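Local structure of ATP-dependent DNA helicase (Mycobacterium smegmatis, 5V9X) at residues R126-E129 with A135-I138; A768-S773 with E830-V835; R779-A784 with Q806-L811. The protein unwinds RNA:DNA hybrids as a 3'-to-5' helicase that tracks along single-stranded DNA, powered by ATP hydrolysis. All coordinates share one frame; numbering follows the deposited sequence.

In the fold
From the N terminus, interaction 1 comes first: a short turn carries the chain from helix 118-130 back against that helix's last residues before strand 140-143, an outermost strand of the seven-stranded parallel sheet of the DEAD/DEAH box region. Interactions 2 and 3 follow far along the chain, in the DEAD/H associated region. Interaction 2 closes a largely helical loop of 56 residues between the end of helix 759-769 and helix 822-835, and interaction 3, helix 774-786 on helix 801-815, is nested inside it. The nested pair touch through a salt bridge, E830 OE2 to R779 NH1 at 2.8 Å, whereas interaction 1 lies about 56-58 Å away between centres.

Interaction 1: R126-E129 with A135-I138; sequences RVAE and APSI
A135 has the most surface buried in this contact and is touched at its CA by the A128 methyl and at its own methyl by E129 OE2. A128 directs its CB toward the returning chain, where it lies 4.3 Å from A135 CA; the same methyl reaches the pyrrolidine ring of P136, with A128 CB 4.2 Å from P136 CD. E129 comes in beside it. Its CG stands anti to the carbonyl carbon (chi1 -61°) and the chain beyond is extended (chi2 -179°), which carries OE2 alongside the A135 methyl, 3.6 Å from A135 CB. This is a van der Waals contact with no polar bond, and since E129 also touches a crystal neighbour, its conformation may partly reflect the lattice.

The evidence is of modest van der Waals packing: 115 Å² is buried in all, and the backbones come to 5.6 Å between A128 CA and A135 CA. A small residue on each side permits this approach.

Helix 35-44 also packs on this helix, with V127 on L36, E39 and W40 and A128 on L36. The returning chain continues along helix 118-130, with P136 on I124 and I138 on L121, before it enters strand 140-143 at the border of the parallel sheet.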
# COMPACT_ATOMS: atom_id res chain seq x y z
N ARG A 126 -35.64 14.96 -9.68
CA ARG A 126 -36.57 14.67 -10.77
C ARG A 126 -37.83 13.98 -10.24
O ARG A 126 -38.95 14.31 -10.66
CB ARG A 126 -35.88 13.81 -11.82
CG ARG A 126 -36.62 13.68 -13.14
CD ARG A 126 -37.39 12.38 -13.22
NE ARG A 126 -36.52 11.22 -13.04
CZ ARG A 126 -36.95 9.98 -12.84
NH1 ARG A 126 -38.25 9.73 -12.79
NH2 ARG A 126 -36.08 8.99 -12.69
N VAL A 127 -37.66 13.03 -9.32
CA VAL A 127 -38.80 12.31 -8.77
C VAL A 127 -39.62 13.21 -7.85
O VAL A 127 -40.85 13.20 -7.89
CB VAL A 127 -38.33 11.03 -8.06
CG1 VAL A 127 -39.48 10.36 -7.34
CG2 VAL A 127 -37.69 10.08 -9.07
N ALA A 128 -38.94 13.99 -7.00
CA ALA A 128 -39.63 14.90 -6.09
C ALA A 128 -40.54 15.85 -6.86
O ALA A 128 -41.70 16.05 -6.50
CB ALA A 128 -38.62 15.68 -5.26
N GLU A 129 -40.01 16.45 -7.93
CA GLU A 129 -40.79 17.40 -8.71
C GLU A 129 -41.83 16.71 -9.59
O GLU A 129 -42.87 17.30 -9.88
CB GLU A 129 -39.86 18.27 -9.55
CG GLU A 129 -38.89 19.09 -8.70
CD GLU A 129 -37.97 19.97 -9.52
OE1 GLU A 129 -37.94 19.81 -10.76
OE2 GLU A 129 -37.28 20.82 -8.93
N ALA A 135 -37.98 20.17 -4.28
CA ALA A 135 -36.73 19.45 -4.45
C ALA A 135 -35.84 19.63 -3.21
O ALA A 135 -35.81 20.71 -2.63
CB ALA A 135 -35.99 19.95 -5.69
N PRO A 136 -35.14 18.58 -2.78
CA PRO A 136 -34.16 18.75 -1.71
C PRO A 136 -32.89 19.41 -2.21
O PRO A 136 -32.50 19.27 -3.37
CB PRO A 136 -33.89 17.31 -1.26
CG PRO A 136 -34.17 16.48 -2.46
CD PRO A 136 -35.31 17.17 -3.18
N SER A 137 -32.24 20.15 -1.31
CA SER A 137 -30.98 20.82 -1.60
C SER A 137 -29.89 20.13 -0.78
O SER A 137 -29.77 20.38 0.42
CB SER A 137 -31.05 22.31 -1.29
OG SER A 137 -30.70 22.57 0.06
N ILE A 138 -29.11 19.28 -1.44
CA ILE A 138 -28.06 18.51 -0.79
C ILE A 138 -26.73 18.95 -1.40
O ILE A 138 -26.48 18.74 -2.59
CB ILE A 138 -28.27 17.00 -0.96
CG1 ILE A 138 -29.54 16.56 -0.22
CG2 ILE A 138 -27.05 16.23 -0.48
CD1 ILE A 138 -29.96 15.14 -0.53

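Interaction 2: A768-S773 with E830-V835; sequences AEVGGS and ECLQDV
The carbonyl oxygen of V770, the residue whose side chain makes this contact, is gripped twice by S773. S773 OG donates to V770 O at 2.8 Å, with a C=O...donor angle of 123° and a tilt of 22° from the carbonyl plane, and S773 N reaches the same oxygen from the same face at 3.1 Å. The two bonds tie down the turn after helix 759-769 and so help to fix where V770 sits.

Its isopropyl group then divides its work between two residues of helix 822-835. CG2, anti to the backbone N, lies 3.9 Å from C831 CB; CG1, which chi1 of 69° sends into the fork between the amide N and C, meets the tip of the leucine, V770 CG1 being 4.2 Å from L832 CD2. Y836 adds to the packing on V770, and C831 also touches L775. The interface is wholly apolar and small, 105 Å², but V770 and C831 are both buried.

The receiving helix ends in a wider turn, for E830 O accepts both D834 N at 2.8 Å and V835 N at 3.0 Å, the latter being the i to i+5 bond of a pi-type turn. E830 also forms a salt bridge to K200 of the DEAD/DEAH box region. S773 occupies the N-cap position before helix 774-786, so the N-capped turn joining helix 759-769 to helix 774-786 packs on helix 822-835, helix-to-helix packing of the DEAD/H associated region.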
# COMPACT_ATOMS: atom_id res chain seq x y z
N ALA A 768 19.13 -8.39 18.75
CA ALA A 768 20.43 -7.81 19.06
C ALA A 768 21.05 -7.11 17.86
O ALA A 768 21.84 -6.17 18.03
CB ALA A 768 21.38 -8.89 19.58
N GLU A 769 20.72 -7.54 16.64
CA GLU A 769 21.37 -7.01 15.45
C GLU A 769 20.62 -5.85 14.81
O GLU A 769 21.24 -5.03 14.13
CB GLU A 769 21.54 -8.13 14.41
CG GLU A 769 22.47 -9.23 14.86
CD GLU A 769 23.84 -8.71 15.25
OE1 GLU A 769 24.33 -7.78 14.58
OE2 GLU A 769 24.41 -9.22 16.23
N VAL A 770 19.30 -5.76 15.02
CA VAL A 770 18.51 -4.76 14.32
C VAL A 770 18.96 -3.35 14.67
O VAL A 770 18.87 -2.44 13.83
CB VAL A 770 17.00 -4.97 14.61
CG1 VAL A 770 16.67 -4.64 16.05
CG2 VAL A 770 16.15 -4.16 13.64
N GLY A 771 19.49 -3.15 15.88
CA GLY A 771 19.87 -1.81 16.30
C GLY A 771 20.97 -1.20 15.45
O GLY A 771 21.01 0.02 15.28
N GLY A 772 21.87 -2.02 14.92
CA GLY A 772 22.94 -1.55 14.07
C GLY A 772 22.69 -1.64 12.58
O GLY A 772 23.56 -1.26 11.80
N SER A 773 21.53 -2.14 12.17
CA SER A 773 21.25 -2.34 10.75
C SER A 773 20.84 -1.03 10.09
O SER A 773 20.34 -0.10 10.73
CB SER A 773 20.16 -3.39 10.57
OG SER A 773 18.91 -2.90 11.03
N GLU A 830 8.62 -1.08 14.77
CA GLU A 830 8.22 -1.14 13.37
C GLU A 830 9.06 -2.15 12.60
O GLU A 830 8.52 -2.93 11.80
CB GLU A 830 8.34 0.24 12.72
CG GLU A 830 7.97 0.24 11.24
CD GLU A 830 8.06 1.60 10.59
OE1 GLU A 830 8.53 2.56 11.24
OE2 GLU A 830 7.66 1.72 9.41
N CYS A 831 10.38 -2.16 12.82
CA CYS A 831 11.24 -3.08 12.09
C CYS A 831 10.86 -4.54 12.35
O CYS A 831 10.69 -5.33 11.41
CB CYS A 831 12.71 -2.84 12.47
SG CYS A 831 13.38 -1.25 11.93
N LEU A 832 10.71 -4.90 13.62
CA LEU A 832 10.50 -6.30 13.98
C LEU A 832 9.08 -6.77 13.67
O LEU A 832 8.89 -7.92 13.26
CB LEU A 832 10.82 -6.52 15.46
CG LEU A 832 12.22 -6.15 15.95
CD1 LEU A 832 12.34 -6.41 17.44
CD2 LEU A 832 13.29 -6.92 15.19
N GLN A 833 8.08 -5.91 13.85
CA GLN A 833 6.69 -6.30 13.68
C GLN A 833 6.11 -5.95 12.32
O GLN A 833 5.38 -6.76 11.74
CB GLN A 833 5.82 -5.65 14.77
CG GLN A 833 6.18 -6.03 16.19
CD GLN A 833 5.23 -5.42 17.20
OE1 GLN A 833 4.22 -4.83 16.83
NE2 GLN A 833 5.56 -5.56 18.48
N ASP A 834 6.42 -4.76 11.79
CA ASP A 834 5.82 -4.28 10.55
C ASP A 834 6.64 -4.61 9.32
O ASP A 834 6.07 -4.89 8.26
CB ASP A 834 5.59 -2.77 10.62
CG ASP A 834 4.48 -2.39 11.58
OD1 ASP A 834 3.97 -3.28 12.30
OD2 ASP A 834 4.09 -1.20 11.60
N VAL A 835 7.97 -4.59 9.42
CA VAL A 835 8.84 -4.84 8.27
C VAL A 835 9.20 -6.32 8.23
O VAL A 835 8.96 -7.00 7.23
CB VAL A 835 10.11 -3.97 8.33
CG1 VAL A 835 10.94 -4.17 7.07
CG2 VAL A 835 9.73 -2.51 8.51

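Interaction 3: R779-A784 with Q806-L811; sequences RFRECA and QRAAQL
F780 is the first residue of helix 779-784 to touch helix 806-811, and its ring does so by the edge. With CG anti to the backbone N (chi1 -180°), the ring projects toward the other helix, where F780 CE2 lies 3.5 Å from A808 O and F780 CZ is 4.2 Å from L811 CG. Both partners sit near the ring plane, so neither stacks on a face.

R781 follows, and makes its contact with the base of its side chain: R781 CB is 3.8 Å from A808 CB, and the same methyl lies 3.8 Å from R781 CA. A808 thus fits against the backbone of the first helix, and the CA atoms of R781 and A808 come within 5.2 Å. Beyond CG the arginine bends at chi3 (55°) and leads away, its guanidinium making a salt bridge to E574.

E782 points away from helix 806-811. Its carboxylate lies between two arginines of its own helix: R781 NH2 is 3.6 Å from E782 OE2, while the link from R779 NE to E782 OE1 is long, with the oxygen well out of the guanidinium plane, so that it is of charges alone. R552 also reaches OE2, and the carboxylate would probably offset part of the positive charge gathered here, alongside E574, which pairs with R781, and E830, which pairs with R779.

A turn after F780, A784 directs its methyl back toward L811, with A784 CB 4.6 Å from L811 CD2.

The two helices cross steeply, 107° between their segment directions and 9.3 Å at closest approach, burying 202 Å². F780 reaches on to I823 and V824 of helix 822-835 and to L812 and A815 of helix 801-815; it therefore sits between helix 801-815 and helix 822-835, while the loop residues L790 and L519 cover A784 and L811.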
# COMPACT_ATOMS: atom_id res chain seq x y z
N ARG A 779 14.31 3.84 9.61
CA ARG A 779 13.03 3.89 10.30
C ARG A 779 13.09 4.71 11.58
O ARG A 779 12.05 5.18 12.05
CB ARG A 779 12.53 2.47 10.58
CG ARG A 779 12.32 1.64 9.32
CD ARG A 779 11.36 2.32 8.35
NE ARG A 779 11.31 1.66 7.05
CZ ARG A 779 10.35 0.83 6.66
NH1 ARG A 779 9.34 0.55 7.48
NH2 ARG A 779 10.39 0.28 5.46
N PHE A 780 14.28 4.89 12.17
CA PHE A 780 14.40 5.84 13.27
C PHE A 780 14.24 7.27 12.78
O PHE A 780 13.67 8.11 13.49
CB PHE A 780 15.74 5.66 13.98
CG PHE A 780 15.95 6.60 15.14
CD1 PHE A 780 15.56 6.24 16.42
CD2 PHE A 780 16.53 7.85 14.95
CE1 PHE A 780 15.75 7.10 17.49
CE2 PHE A 780 16.72 8.72 16.01
CZ PHE A 780 16.33 8.34 17.28
N ARG A 781 14.74 7.57 11.58
CA ARG A 781 14.57 8.91 11.02
C ARG A 781 13.11 9.19 10.70
O ARG A 781 12.57 10.23 11.09
CB ARG A 781 15.43 9.06 9.77
CG ARG A 781 15.12 10.32 8.97
CD ARG A 781 15.83 10.33 7.63
NE ARG A 781 15.53 9.14 6.83
CZ ARG A 781 14.40 8.96 6.15
NH1 ARG A 781 13.45 9.88 6.18
NH2 ARG A 781 14.22 7.84 5.45
N GLU A 782 12.45 8.27 9.98
CA GLU A 782 11.05 8.46 9.64
C GLU A 782 10.19 8.57 10.90
O GLU A 782 9.22 9.34 10.93
CB GLU A 782 10.56 7.31 8.75
CG GLU A 782 11.29 7.18 7.42
CD GLU A 782 10.85 5.95 6.63
OE1 GLU A 782 10.01 5.18 7.15
OE2 GLU A 782 11.35 5.75 5.50
N CYS A 783 10.52 7.80 11.94
CA CYS A 783 9.76 7.87 13.18
C CYS A 783 9.98 9.20 13.89
O CYS A 783 9.02 9.84 14.34
CB CYS A 783 10.14 6.71 14.10
SG CYS A 783 9.36 5.13 13.68
N ALA A 784 11.23 9.64 14.00
CA ALA A 784 11.52 10.90 14.68
C ALA A 784 10.82 12.07 14.00
O ALA A 784 10.26 12.95 14.67
CB ALA A 784 13.03 11.14 14.73
N GLN A 806 20.62 14.27 8.93
CA GLN A 806 21.66 14.82 9.79
C GLN A 806 21.17 14.96 11.23
O GLN A 806 21.84 14.53 12.17
CB GLN A 806 22.13 16.17 9.25
CG GLN A 806 23.09 16.91 10.16
CD GLN A 806 23.59 18.20 9.54
OE1 GLN A 806 23.36 19.29 10.08
NE2 GLN A 806 24.26 18.09 8.40
N ARG A 807 19.99 15.56 11.42
CA ARG A 807 19.47 15.74 12.77
C ARG A 807 19.03 14.42 13.39
O ARG A 807 19.22 14.21 14.59
CB ARG A 807 18.30 16.74 12.75
CG ARG A 807 18.70 18.16 12.42
CD ARG A 807 19.67 18.74 13.44
NE ARG A 807 19.89 20.17 13.23
CZ ARG A 807 20.77 20.68 12.38
NH1 ARG A 807 21.53 19.87 11.65
NH2 ARG A 807 20.89 21.99 12.25
N ALA A 808 18.45 13.52 12.59
CA ALA A 808 18.03 12.23 13.13
C ALA A 808 19.22 11.37 13.50
O ALA A 808 19.23 10.74 14.57
CB ALA A 808 17.14 11.50 12.12
N ALA A 809 20.24 11.33 12.64
CA ALA A 809 21.45 10.57 12.96
C ALA A 809 22.15 11.15 14.18
O ALA A 809 22.56 10.42 15.09
CB ALA A 809 22.40 10.54 11.76
N GLN A 810 22.28 12.48 14.23
CA GLN A 810 22.87 13.13 15.40
C GLN A 810 22.02 12.94 16.65
O GLN A 810 22.55 13.01 17.76
CB GLN A 810 23.10 14.61 15.11
CG GLN A 810 24.38 14.89 14.32
CD GLN A 810 24.36 16.21 13.58
OE1 GLN A 810 23.34 16.92 13.57
NE2 GLN A 810 25.47 16.55 12.95
N LEU A 811 20.72 12.70 16.49
CA LEU A 811 19.87 12.40 17.64
C LEU A 811 20.00 10.95 18.07
O LEU A 811 20.01 10.65 19.27
CB LEU A 811 18.41 12.75 17.33
CG LEU A 811 17.33 12.31 18.33
CD1 LEU A 811 17.64 12.81 19.73
CD2 LEU A 811 15.96 12.79 17.87